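Serine-tRNA ligase (Naegleria fowleri, PDB 6BLJ) probably attaches serine to its cognate tRNA in the cytosol, using ATP through a seryl-adenylate intermediate, and is seen here with AMP bound. Local coordinates at residues 192-195 with 196-200. Sequence-based numbering, arbitrary orientation.
Sequences IDIM and RKLGG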
ATOM      1  N   ILE A 192     -17.029  22.081 -13.622  1.00 23.13           N
ATOM      2  CA  ILE A 192     -17.964  21.344 -12.759  1.00 23.24           C
ATOM      3  C   ILE A 192     -19.336  22.026 -12.730  1.00 24.25           C
ATOM      4  O   ILE A 192     -20.377  21.356 -12.783  1.00 27.93           O
ATOM      5  CB  ILE A 192     -17.392  21.156 -11.336  1.00 22.54           C
ATOM      6  CG1 ILE A 192     -18.353  20.278 -10.504  1.00 21.89           C
ATOM      7  CG2 ILE A 192     -17.153  22.509 -10.634  1.00 22.02           C
ATOM      8  CD1 ILE A 192     -17.855  20.003  -9.117  1.00 28.16           C
ATOM      9  N   ASP A 193     -19.366  23.363 -12.670  1.00 27.24           N
ATOM     10  CA  ASP A 193     -20.645  24.075 -12.664  1.00 23.01           C
ATOM     11  C   ASP A 193     -21.365  23.926 -13.992  1.00 23.99           C
ATOM     12  O   ASP A 193     -22.584  23.719 -14.025  1.00 26.48           O
ATOM     13  CB  ASP A 193     -20.428  25.552 -12.343  1.00 27.94           C
ATOM     14  CG  ASP A 193     -19.843  25.758 -10.960  1.00 41.26           C
ATOM     15  OD1 ASP A 193     -20.409  25.192 -10.006  1.00 47.72           O
ATOM     16  OD2 ASP A 193     -18.810  26.445 -10.829  1.00 44.42           O
ATOM     17  N   ILE A 194     -20.621  24.009 -15.095  1.00 23.55           N
ATOM     18  CA  ILE A 194     -21.208  23.818 -16.419  1.00 23.08           C
ATOM     19  C   ILE A 194     -21.843  22.438 -16.527  1.00 22.85           C
ATOM     20  O   ILE A 194     -22.999  22.298 -16.949  1.00 25.25           O
ATOM     21  CB  ILE A 194     -20.138  24.025 -17.506  1.00 25.62           C
ATOM     22  CG1 ILE A 194     -19.648  25.476 -17.492  1.00 29.31           C
ATOM     23  CG2 ILE A 194     -20.698  23.644 -18.854  1.00 23.43           C
ATOM     24  CD1 ILE A 194     -18.405  25.722 -18.346  1.00 25.14           C
ATOM     25  N   MET A 195     -21.092  21.392 -16.156  1.00 22.10           N
ATOM     26  CA  MET A 195     -21.605  20.030 -16.317  1.00 28.28           C
ATOM     27  C   MET A 195     -22.827  19.786 -15.434  1.00 25.32           C
ATOM     28  O   MET A 195     -23.779  19.113 -15.849  1.00 24.98           O
ATOM     29  CB  MET A 195     -20.509  19.007 -16.004  1.00 21.10           C
ATOM     30  CG  MET A 195     -19.371  19.025 -17.012  1.00 22.16           C
ATOM     31  SD  MET A 195     -18.163  17.717 -16.706  1.00 25.26           S
ATOM     32  CE  MET A 195     -17.100  17.956 -18.133  1.00 22.59           C
ATOM     33  N   ARG A 196     -22.828  20.335 -14.223  1.00 24.45           N
ATOM     34  CA  ARG A 196     -24.007  20.206 -13.366  1.00 29.81           C
ATOM     35  C   ARG A 196     -25.189  20.987 -13.932  1.00 32.97           C
ATOM     36  O   ARG A 196     -26.342  20.533 -13.845  1.00 30.36           O
ATOM     37  CB  ARG A 196     -23.690  20.675 -11.942  1.00 30.23           C
ATOM     38  CG  ARG A 196     -22.858  19.673 -11.118  1.00 25.43           C
ATOM     39  CD  ARG A 196     -22.559  20.210  -9.711  1.00 27.94           C
ATOM     40  NE  ARG A 196     -21.852  19.221  -8.904  1.00 26.42           N
ATOM     41  CZ  ARG A 196     -21.149  19.536  -7.820  1.00 32.79           C
ATOM     42  NH1 ARG A 196     -21.059  20.806  -7.436  1.00 26.56           N
ATOM     43  NH2 ARG A 196     -20.528  18.591  -7.130  1.00 28.84           N
ATOM     44  N   LYS A 197     -24.933  22.174 -14.492  1.00 30.16           N
ATOM     45  CA  LYS A 197     -26.020  22.952 -15.084  1.00 31.69           C
ATOM     46  C   LYS A 197     -26.594  22.263 -16.317  1.00 30.75           C
ATOM     47  O   LYS A 197     -27.756  22.493 -16.669  1.00 28.64           O
ATOM     48  CB  LYS A 197     -25.538  24.365 -15.421  1.00 32.51           C
ATOM     49  CG  LYS A 197     -25.475  25.304 -14.218  1.00 36.77           C
ATOM     50  CD  LYS A 197     -24.733  26.608 -14.543  1.00 34.00           C
ATOM     51  CE  LYS A 197     -25.500  27.465 -15.545  1.00 32.98           C
ATOM     52  NZ  LYS A 197     -26.834  27.858 -15.007  1.00 33.11           N
ATOM     53  N   LEU A 198     -25.791  21.448 -17.004  1.00 25.40           N
ATOM     54  CA  LEU A 198     -26.299  20.618 -18.090  1.00 29.47           C
ATOM     55  C   LEU A 198     -27.088  19.417 -17.588  1.00 31.82           C
ATOM     56  O   LEU A 198     -27.727  18.740 -18.399  1.00 29.65           O
ATOM     57  CB  LEU A 198     -25.153  20.124 -18.980  1.00 24.67           C
ATOM     58  CG  LEU A 198     -24.359  21.168 -19.768  1.00 30.17           C
ATOM     59  CD1 LEU A 198     -23.083  20.552 -20.345  1.00 28.02           C
ATOM     60  CD2 LEU A 198     -25.215  21.801 -20.867  1.00 25.00           C
ATOM     61  N   GLY A 199     -27.064  19.138 -16.287  1.00 29.25           N
ATOM     62  CA  GLY A 199     -27.642  17.900 -15.792  1.00 32.06           C
ATOM     63  C   GLY A 199     -26.837  16.673 -16.167  1.00 33.46           C
ATOM     64  O   GLY A 199     -27.390  15.576 -16.245  1.00 30.74           O
ATOM     65  N   GLY A 200     -25.536  16.826 -16.397  1.00 27.35           N
ATOM     66  CA  GLY A 200     -24.760  15.726 -16.937  1.00 28.23           C
ATOM     67  C   GLY A 200     -23.772  15.079 -15.991  1.00 27.61           C
ATOM     68  O   GLY A 200     -23.016  14.201 -16.406  1.00 27.04           O
TER
HETATM   69  O   HOH W   1     -22.474  23.362  -8.358  1.00 48.90           O
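Ile-192 and Arg-196 run side by side, one helical turn apart. With CG1 anti to the backbone N (chi1 -175°) and the rest extended, the isoleucine sends CD1 over one face of the guanidinium. CD1 lies 3.5 Å above that plane, over its centre. A water sits in the plane at the guanidinium edge. It accepts from Arg-196 NH1 (3.1 Å) and donates to Asp-193 OD1 (3.2 Å). The water bridges the two side chains, whose charged atoms do not touch directly. Arg-196 NH2 bonds to Thr-203 OG1, which helps fix the flat group. Ile-194 and Leu-198 also point the same way, and Ile-194 CG2 lies 4.2 Å from Leu-198 CD1; both residues touch Val-465.

Helix 191-197 closes with a Schellman motif. Gly-199 has positive phi (71°), and its N bonds to Arg-196 O at 2.9 Å. Gly-200 N makes a hydrogen bond to Met-195 O at 2.9 Å. Met-195, extended beyond CG, touches Leu-452 and Val-456 of helix 448-458; its side chain is about 11 Å from AMP. Lys-197 lays CG 3.3 Å from Asp-193 O, and its bent end carries NZ to a salt bridge with the C-terminal carboxylate of Asn-485.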